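Side-chain contacts in anthranilate-CoA ligase (Stigmatella aurantiaca, PDB 4WV3), which belongs to the ANL superfamily of AMP-binding enzymes, with an AMP-binding domain followed by a smaller C-terminal domain: residues Trp199-Leu204 against Pro231-Ala236; Ser237-Pro242 against Leu252-Arg257. One frame throughout, in Å; residues are numbered along the deposited sequence.

Overall arrangement
From the N terminus, interaction 1 comes first: it brings the end of helix 191-204 to the end of helix 221-234 and closes a loop of 26 residues that includes strand 211-214. Directly after it the chain enters strand 237-239, and interaction 2 opens there, packing this strand and the residues after it on helix 248-258 across a shorter connection of nine residues. The two contacts follow in series, neither nesting nor crossing, with centres about 18 Å apart. Where they adjoin, Trp232 NE1 packs 3.7 Å from Cys238 SG. Interaction 1 ties helix to helix near the surface; interaction 2, which is buried, packs helix 248-258 on strand 237-239 of the mixed sheet.

Interaction 1. Residues Trp199-Leu204 against Pro231-Ala236; sequences WGVNVL and PWYVGA
One methyl group, CG2 of Val201, makes every side-chain contact between these two helix ends. It lies 3.6 Å from CG1 of Val234, the two valines sliding past each other in opposite directions, and it also reaches the edge of the Tyr233 ring, near the ring plane, with CD2 of Tyr233 4.1 Å from CG2 of Val201. The valine's chi1 of 176° turns CG2 away from its own carbonyl carbon and out to both partners. No hydrogen bond joins the two segments, and the touching residues are only partly buried, so this is a light surface contact. The tyrosine is tied to the first helix in another way: its OH is hydrogen-bonded to OE1 of Gln197, whose NE2 bonds OD1 of Asn202. Around Val201 the helix widens into a pi-type turn, with Leu204 N 2.8 Å from Trp199 O. In the other segment Gly235, at positive phi, is the C-prime residue of a Schellman motif: Ala236 N bonds Pro231 O at 2.7 Å, and Gly235 N makes a weak bond to Trp232 O at 3.4 Å. The motif ends the helix of the beta-alpha-beta crossover from strand 211-214 to strand 237-239.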
ATOM      1  N   TRP A 199       0.528   8.854  12.579  1.00 13.68           N
ATOM      2  CA  TRP A 199      -0.235   7.610  12.584  1.00 12.60           C
ATOM      3  C   TRP A 199       0.477   6.473  13.313  1.00 17.12           C
ATOM      4  O   TRP A 199      -0.120   5.802  14.155  1.00 17.30           O
ATOM      5  CB  TRP A 199      -0.598   7.175  11.163  1.00 12.88           C
ATOM      6  CG  TRP A 199      -1.447   5.943  11.143  1.00 14.50           C
ATOM      7  CD1 TRP A 199      -2.809   5.885  11.213  1.00 11.18           C
ATOM      8  CD2 TRP A 199      -0.991   4.587  11.067  1.00 13.75           C
ATOM      9  NE1 TRP A 199      -3.228   4.578  11.177  1.00 14.88           N
ATOM     10  CE2 TRP A 199      -2.132   3.761  11.088  1.00 14.93           C
ATOM     11  CE3 TRP A 199       0.271   3.992  10.980  1.00 12.23           C
ATOM     12  CZ2 TRP A 199      -2.049   2.371  11.025  1.00 12.73           C
ATOM     13  CZ3 TRP A 199       0.352   2.613  10.917  1.00 13.33           C
ATOM     14  CH2 TRP A 199      -0.801   1.818  10.938  1.00 12.88           C
ATOM     15  N   GLY A 200       1.747   6.259  12.978  1.00 14.02           N
ATOM     16  CA  GLY A 200       2.519   5.166  13.543  1.00 14.80           C
ATOM     17  C   GLY A 200       2.551   5.159  15.060  1.00 21.49           C
ATOM     18  O   GLY A 200       2.396   4.111  15.688  1.00 20.80           O
ATOM     19  N   VAL A 201       2.740   6.336  15.648  1.00 20.08           N
ATOM     20  CA  VAL A 201       2.824   6.462  17.096  1.00 18.99           C
ATOM     21  C   VAL A 201       1.494   6.891  17.709  1.00 18.56           C
ATOM     22  O   VAL A 201       0.962   6.217  18.590  1.00 20.68           O
ATOM     23  CB  VAL A 201       3.916   7.470  17.504  1.00 23.76           C
ATOM     24  CG1 VAL A 201       3.931   7.664  19.012  1.00 12.58           C
ATOM     25  CG2 VAL A 201       5.275   7.007  17.006  1.00 16.39           C
ATOM     26  N   ASN A 202       0.959   8.008  17.228  1.00 15.18           N
ATOM     27  CA  ASN A 202      -0.243   8.598  17.810  1.00 13.79           C
ATOM     28  C   ASN A 202      -1.511   7.759  17.651  1.00 15.22           C
ATOM     29  O   ASN A 202      -2.438   7.878  18.452  1.00 18.05           O
ATOM     30  CB  ASN A 202      -0.477  10.003  17.249  1.00 13.55           C
ATOM     31  CG  ASN A 202       0.667  10.949  17.551  1.00 15.92           C
ATOM     32  OD1 ASN A 202       1.501  10.679  18.416  1.00 24.29           O
ATOM     33  ND2 ASN A 202       0.708  12.070  16.841  1.00 15.29           N
ATOM     34  N   VAL A 203      -1.554   6.919  16.622  1.00 18.26           N
ATOM     35  CA  VAL A 203      -2.759   6.142  16.341  1.00 17.25           C
ATOM     36  C   VAL A 203      -2.555   4.643  16.546  1.00 16.06           C
ATOM     37  O   VAL A 203      -3.269   4.015  17.328  1.00 17.03           O
ATOM     38  CB  VAL A 203      -3.280   6.395  14.914  1.00 17.40           C
ATOM     39  CG1 VAL A 203      -4.535   5.575  14.656  1.00 16.22           C
ATOM     40  CG2 VAL A 203      -3.553   7.876  14.707  1.00 13.61           C
ATOM     41  N   LEU A 204      -1.586   4.074  15.839  1.00 18.06           N
ATOM     42  CA  LEU A 204      -1.310   2.648  15.946  1.00 14.53           C
ATOM     43  C   LEU A 204      -0.695   2.315  17.299  1.00 19.88           C
ATOM     44  O   LEU A 204      -1.009   1.288  17.899  1.00 22.31           O
ATOM     45  CB  LEU A 204      -0.385   2.187  14.820  1.00 12.22           C
ATOM     46  CG  LEU A 204      -0.077   0.689  14.812  1.00 14.80           C
ATOM     47  CD1 LEU A 204      -1.358  -0.117  14.649  1.00 12.93           C
ATOM     48  CD2 LEU A 204       0.922   0.343  13.723  1.00 12.84           C
ATOM     49  N   PRO A 231       8.326   1.551  12.248  1.00 19.36           N
ATOM     50  CA  PRO A 231       8.929   0.851  13.391  1.00 20.00           C
ATOM     51  C   PRO A 231      10.333   1.345  13.740  1.00 17.48           C
ATOM     52  O   PRO A 231      10.670   1.412  14.920  1.00 20.88           O
ATOM     53  CB  PRO A 231       8.988  -0.607  12.918  1.00 17.32           C
ATOM     54  CG  PRO A 231       8.993  -0.524  11.434  1.00 12.56           C
ATOM     55  CD  PRO A 231       8.106   0.637  11.111  1.00 13.50           C
ATOM     56  N   TRP A 232      11.134   1.683  12.735  1.00 17.99           N
ATOM     57  CA  TRP A 232      12.495   2.152  12.983  1.00 21.79           C
ATOM     58  C   TRP A 232      12.508   3.549  13.598  1.00 21.83           C
ATOM     59  O   TRP A 232      13.490   3.956  14.220  1.00 15.03           O
ATOM     60  CB  TRP A 232      13.331   2.120  11.701  1.00 19.67           C
ATOM     61  CG  TRP A 232      13.786   0.742  11.323  1.00 21.27           C
ATOM     62  CD1 TRP A 232      13.331  -0.439  11.833  1.00 18.39           C
ATOM     63  CD2 TRP A 232      14.797   0.401  10.366  1.00 17.56           C
ATOM     64  NE1 TRP A 232      13.989  -1.493  11.248  1.00 20.13           N
ATOM     65  CE2 TRP A 232      14.895  -1.004  10.345  1.00 16.33           C
ATOM     66  CE3 TRP A 232      15.626   1.148   9.523  1.00 16.26           C
ATOM     67  CZ2 TRP A 232      15.787  -1.678   9.515  1.00 13.41           C
ATOM     68  CZ3 TRP A 232      16.512   0.476   8.700  1.00 17.67           C
ATOM     69  CH2 TRP A 232      16.586  -0.922   8.704  1.00 12.00           C
ATOM     70  N   TYR A 233      11.410   4.274  13.422  1.00 18.19           N
ATOM     71  CA  TYR A 233      11.266   5.605  13.998  1.00 19.00           C
ATOM     72  C   TYR A 233      11.208   5.537  15.523  1.00 17.79           C
ATOM     73  O   TYR A 233      11.587   6.486  16.210  1.00 17.51           O
ATOM     74  CB  TYR A 233      10.014   6.287  13.442  1.00 16.27           C
ATOM     75  CG  TYR A 233       9.752   7.671  13.994  1.00 15.92           C
ATOM     76  CD1 TYR A 233      10.521   8.756  13.596  1.00 12.47           C
ATOM     77  CD2 TYR A 233       8.725   7.893  14.903  1.00 16.17           C
ATOM     78  CE1 TYR A 233      10.280  10.023  14.095  1.00 12.76           C
ATOM     79  CE2 TYR A 233       8.478   9.154  15.406  1.00 15.97           C
ATOM     80  CZ  TYR A 233       9.257  10.216  15.000  1.00 15.48           C
ATOM     81  OH  TYR A 233       9.010  11.473  15.502  1.00 19.83           O
ATOM     82  N   VAL A 234      10.741   4.407  16.048  1.00 13.82           N
ATOM     83  CA  VAL A 234      10.634   4.220  17.491  1.00 16.78           C
ATOM     84  C   VAL A 234      11.601   3.161  18.016  1.00 18.88           C
ATOM     85  O   VAL A 234      11.633   2.881  19.214  1.00 22.14           O
ATOM     86  CB  VAL A 234       9.199   3.844  17.915  1.00 13.42           C
ATOM     87  CG1 VAL A 234       8.227   4.939  17.514  1.00 13.76           C
ATOM     88  CG2 VAL A 234       8.793   2.514  17.305  1.00 16.66           C
ATOM     89  N   GLY A 235      12.385   2.573  17.118  1.00 17.23           N
ATOM     90  CA  GLY A 235      13.381   1.592  17.510  1.00 17.43           C
ATOM     91  C   GLY A 235      12.915   0.153  17.403  1.00 19.95           C
ATOM     92  O   GLY A 235      13.635  -0.769  17.787  1.00 17.60           O
ATOM     93  N   ALA A 236      11.709  -0.042  16.882  1.00 17.82           N
ATOM     94  CA  ALA A 236      11.164  -1.381  16.701  1.00 15.26           C
ATOM     95  C   ALA A 236      11.830  -2.088  15.524  1.00 16.93           C
ATOM     96  O   ALA A 236      12.440  -1.447  14.667  1.00 15.99           O
ATOM     97  CB  ALA A 236       9.660  -1.317  16.499  1.00 15.66           C
TER

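Interaction 2. Residues Ser237-Pro242 against Leu252-Arg257; sequences SCVLFP and LSTISR
With chi1 of -63°, Thr254 swings its methyl CG2 away from its own backbone nitrogen toward Val239, while OG1 stays beside that nitrogen and faces Phe241. Val239 answers with CG1, likewise trans to its N at chi1 -180°, and this methyl rests 3.8 Å from CG2 of Thr254 as the two side chains run past each other in opposite senses. The Phe241 ring slants across the threonine hydroxyl, with CD1 of Phe241 3.5 Å from OG1 of Thr254; this is packing, since no hydrogen bond links the segments. The buried hydroxyl has its polar partner back along its own helix, in O of Asn250, so OG1 can pack against the ring while CG2 supplies the apolar contact to Val239. One helix residue thus fits against two residues, Val239 and Phe241, that point the same way from the extended chain, with Leu240 between them directed away. Phe213 on the adjacent strand 211-214 extends the apolar layer, touching Phe241, Thr254 and Ile255. Strand 237-239 lies between strands 27-30 and 211-214, parallel to both; Val239 faces helix 248-258, whereas Cys238 and Leu240 pack on helix 221-234.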
ATOM      1  N   SER A 237      11.713  -3.411  15.489  1.00 14.85           N
ATOM      2  CA  SER A 237      12.286  -4.205  14.409  1.00 16.51           C
ATOM      3  C   SER A 237      11.228  -4.535  13.360  1.00 17.87           C
ATOM      4  O   SER A 237      10.033  -4.355  13.595  1.00 14.99           O
ATOM      5  CB  SER A 237      12.902  -5.491  14.960  1.00 13.62           C
ATOM      6  OG  SER A 237      11.931  -6.270  15.635  1.00 18.78           O
ATOM      7  N   CYS A 238      11.672  -5.019  12.202  1.00 15.73           N
ATOM      8  CA  CYS A 238      10.754  -5.362  11.118  1.00 16.73           C
ATOM      9  C   CYS A 238      11.109  -6.696  10.465  1.00 19.00           C
ATOM     10  O   CYS A 238      12.250  -7.153  10.539  1.00 14.05           O
ATOM     11  CB  CYS A 238      10.725  -4.252  10.065  1.00 14.12           C
ATOM     12  SG  CYS A 238      12.289  -3.995   9.194  1.00 17.17           S
ATOM     13  N   VAL A 239      10.118  -7.310   9.824  1.00 17.49           N
ATOM     14  CA  VAL A 239      10.304  -8.591   9.150  1.00 19.97           C
ATOM     15  C   VAL A 239       9.973  -8.466   7.664  1.00 15.69           C
ATOM     16  O   VAL A 239       8.899  -7.991   7.299  1.00 14.84           O
ATOM     17  CB  VAL A 239       9.421  -9.688   9.779  1.00 18.99           C
ATOM     18  CG1 VAL A 239       9.629 -11.015   9.066  1.00 11.72           C
ATOM     19  CG2 VAL A 239       9.720  -9.820  11.267  1.00 16.68           C
ATOM     20  N   LEU A 240      10.900  -8.895   6.812  1.00 13.92           N
ATOM     21  CA  LEU A 240      10.738  -8.757   5.367  1.00 19.32           C
ATOM     22  C   LEU A 240      10.544 -10.103   4.671  1.00 15.33           C
ATOM     23  O   LEU A 240      11.350 -11.020   4.830  1.00 11.54           O
ATOM     24  CB  LEU A 240      11.937  -8.019   4.767  1.00 16.63           C
ATOM     25  CG  LEU A 240      12.272  -6.668   5.405  1.00 18.63           C
ATOM     26  CD1 LEU A 240      13.494  -6.047   4.749  1.00 16.32           C
ATOM     27  CD2 LEU A 240      11.080  -5.723   5.332  1.00 14.49           C
ATOM     28  N   PHE A 241       9.470 -10.207   3.894  1.00 13.91           N
ATOM     29  CA  PHE A 241       9.136 -11.439   3.188  1.00 18.34           C
ATOM     30  C   PHE A 241       9.343 -11.277   1.682  1.00 16.82           C
ATOM     31  O   PHE A 241       8.563 -10.596   1.015  1.00 14.52           O
ATOM     32  CB  PHE A 241       7.690 -11.839   3.489  1.00 16.98           C
ATOM     33  CG  PHE A 241       7.245 -13.090   2.790  1.00 20.94           C
ATOM     34  CD1 PHE A 241       7.645 -14.336   3.247  1.00 19.69           C
ATOM     35  CD2 PHE A 241       6.413 -13.022   1.683  1.00 25.92           C
ATOM     36  CE1 PHE A 241       7.232 -15.490   2.605  1.00 27.01           C
ATOM     37  CE2 PHE A 241       5.996 -14.171   1.039  1.00 18.82           C
ATOM     38  CZ  PHE A 241       6.406 -15.407   1.501  1.00 28.83           C
ATOM     39  N   PRO A 242      10.398 -11.908   1.145  1.00 15.89           N
ATOM     40  CA  PRO A 242      10.784 -11.761  -0.262  1.00 18.64           C
ATOM     41  C   PRO A 242       9.954 -12.625  -1.208  1.00 18.14           C
ATOM     42  O   PRO A 242       9.891 -12.331  -2.402  1.00 22.23           O
ATOM     43  CB  PRO A 242      12.235 -12.239  -0.267  1.00 19.11           C
ATOM     44  CG  PRO A 242      12.282 -13.259   0.817  1.00 14.41           C
ATOM     45  CD  PRO A 242      11.329 -12.781   1.884  1.00 18.30           C
ATOM     46  N   LEU A 252       1.772 -16.962   7.042  1.00 22.67           N
ATOM     47  CA  LEU A 252       1.439 -17.323   8.416  1.00 22.66           C
ATOM     48  C   LEU A 252       2.607 -18.010   9.112  1.00 25.02           C
ATOM     49  O   LEU A 252       2.756 -17.919  10.331  1.00 25.30           O
ATOM     50  CB  LEU A 252       0.206 -18.227   8.447  1.00 17.12           C
ATOM     51  CG  LEU A 252      -1.081 -17.610   7.898  1.00 18.15           C
ATOM     52  CD1 LEU A 252      -2.219 -18.613   7.961  1.00 21.85           C
ATOM     53  CD2 LEU A 252      -1.434 -16.343   8.660  1.00 16.50           C
ATOM     54  N   SER A 253       3.434 -18.697   8.331  1.00 22.33           N
ATOM     55  CA  SER A 253       4.595 -19.389   8.871  1.00 22.90           C
ATOM     56  C   SER A 253       5.693 -18.395   9.234  1.00 22.37           C
ATOM     57  O   SER A 253       6.430 -18.595  10.200  1.00 25.97           O
ATOM     58  CB  SER A 253       5.120 -20.411   7.866  1.00 19.04           C
ATOM     59  OG  SER A 253       4.066 -21.234   7.404  1.00 37.85           O
ATOM     60  N   THR A 254       5.795 -17.327   8.450  1.00 20.58           N
ATOM     61  CA  THR A 254       6.734 -16.250   8.737  1.00 21.45           C
ATOM     62  C   THR A 254       6.373 -15.605  10.072  1.00 20.43           C
ATOM     63  O   THR A 254       7.250 -15.270  10.870  1.00 25.53           O
ATOM     64  CB  THR A 254       6.735 -15.191   7.615  1.00 16.53           C
ATOM     65  OG1 THR A 254       7.191 -15.789   6.396  1.00 17.11           O
ATOM     66  CG2 THR A 254       7.649 -14.029   7.969  1.00 18.20           C
ATOM     67  N   ILE A 255       5.074 -15.452  10.309  1.00 15.73           N
ATOM     68  CA  ILE A 255       4.572 -14.941  11.579  1.00 23.42           C
ATOM     69  C   ILE A 255       4.979 -15.861  12.730  1.00 22.39           C
ATOM     70  O   ILE A 255       5.342 -15.397  13.811  1.00 25.58           O
ATOM     71  CB  ILE A 255       3.035 -14.788  11.553  1.00 24.30           C
ATOM     72  CG1 ILE A 255       2.618 -13.798  10.463  1.00 19.23           C
ATOM     73  CG2 ILE A 255       2.510 -14.339  12.910  1.00 16.69           C
ATOM     74  CD1 ILE A 255       1.125 -13.555  10.393  1.00 17.02           C
ATOM     75  N   SER A 256       4.931 -17.166  12.486  1.00 17.00           N
ATOM     76  CA  SER A 256       5.304 -18.144  13.500  1.00 24.37           C
ATOM     77  C   SER A 256       6.804 -18.133  13.780  1.00 21.83           C
ATOM     78  O   SER A 256       7.228 -18.174  14.935  1.00 22.16           O
ATOM     79  CB  SER A 256       4.863 -19.550  13.083  1.00 19.21           C
ATOM     80  OG  SER A 256       3.452 -19.661  13.082  1.00 27.87           O
ATOM     81  N   ARG A 257       7.603 -18.073  12.720  1.00 19.49           N
ATOM     82  CA  ARG A 257       9.054 -18.147  12.858  1.00 24.26           C
ATOM     83  C   ARG A 257       9.666 -16.893  13.479  1.00 28.43           C
ATOM     84  O   ARG A 257      10.396 -16.976  14.467  1.00 33.37           O
ATOM     85  CB  ARG A 257       9.714 -18.437  11.507  1.00 25.62           C
ATOM     86  CG  ARG A 257      11.235 -18.419  11.555  1.00 34.18           C
ATOM     87  CD  ARG A 257      11.847 -18.870  10.240  1.00 35.33           C
ATOM     88  NE  ARG A 257      11.569 -20.276   9.960  1.00 57.99           N
ATOM     89  CZ  ARG A 257      12.338 -21.283  10.362  1.00 54.95           C
ATOM     90  NH1 ARG A 257      13.435 -21.044  11.067  1.00 47.88           N
ATOM     91  NH2 ARG A 257      12.008 -22.532  10.059  1.00 45.03           N
TER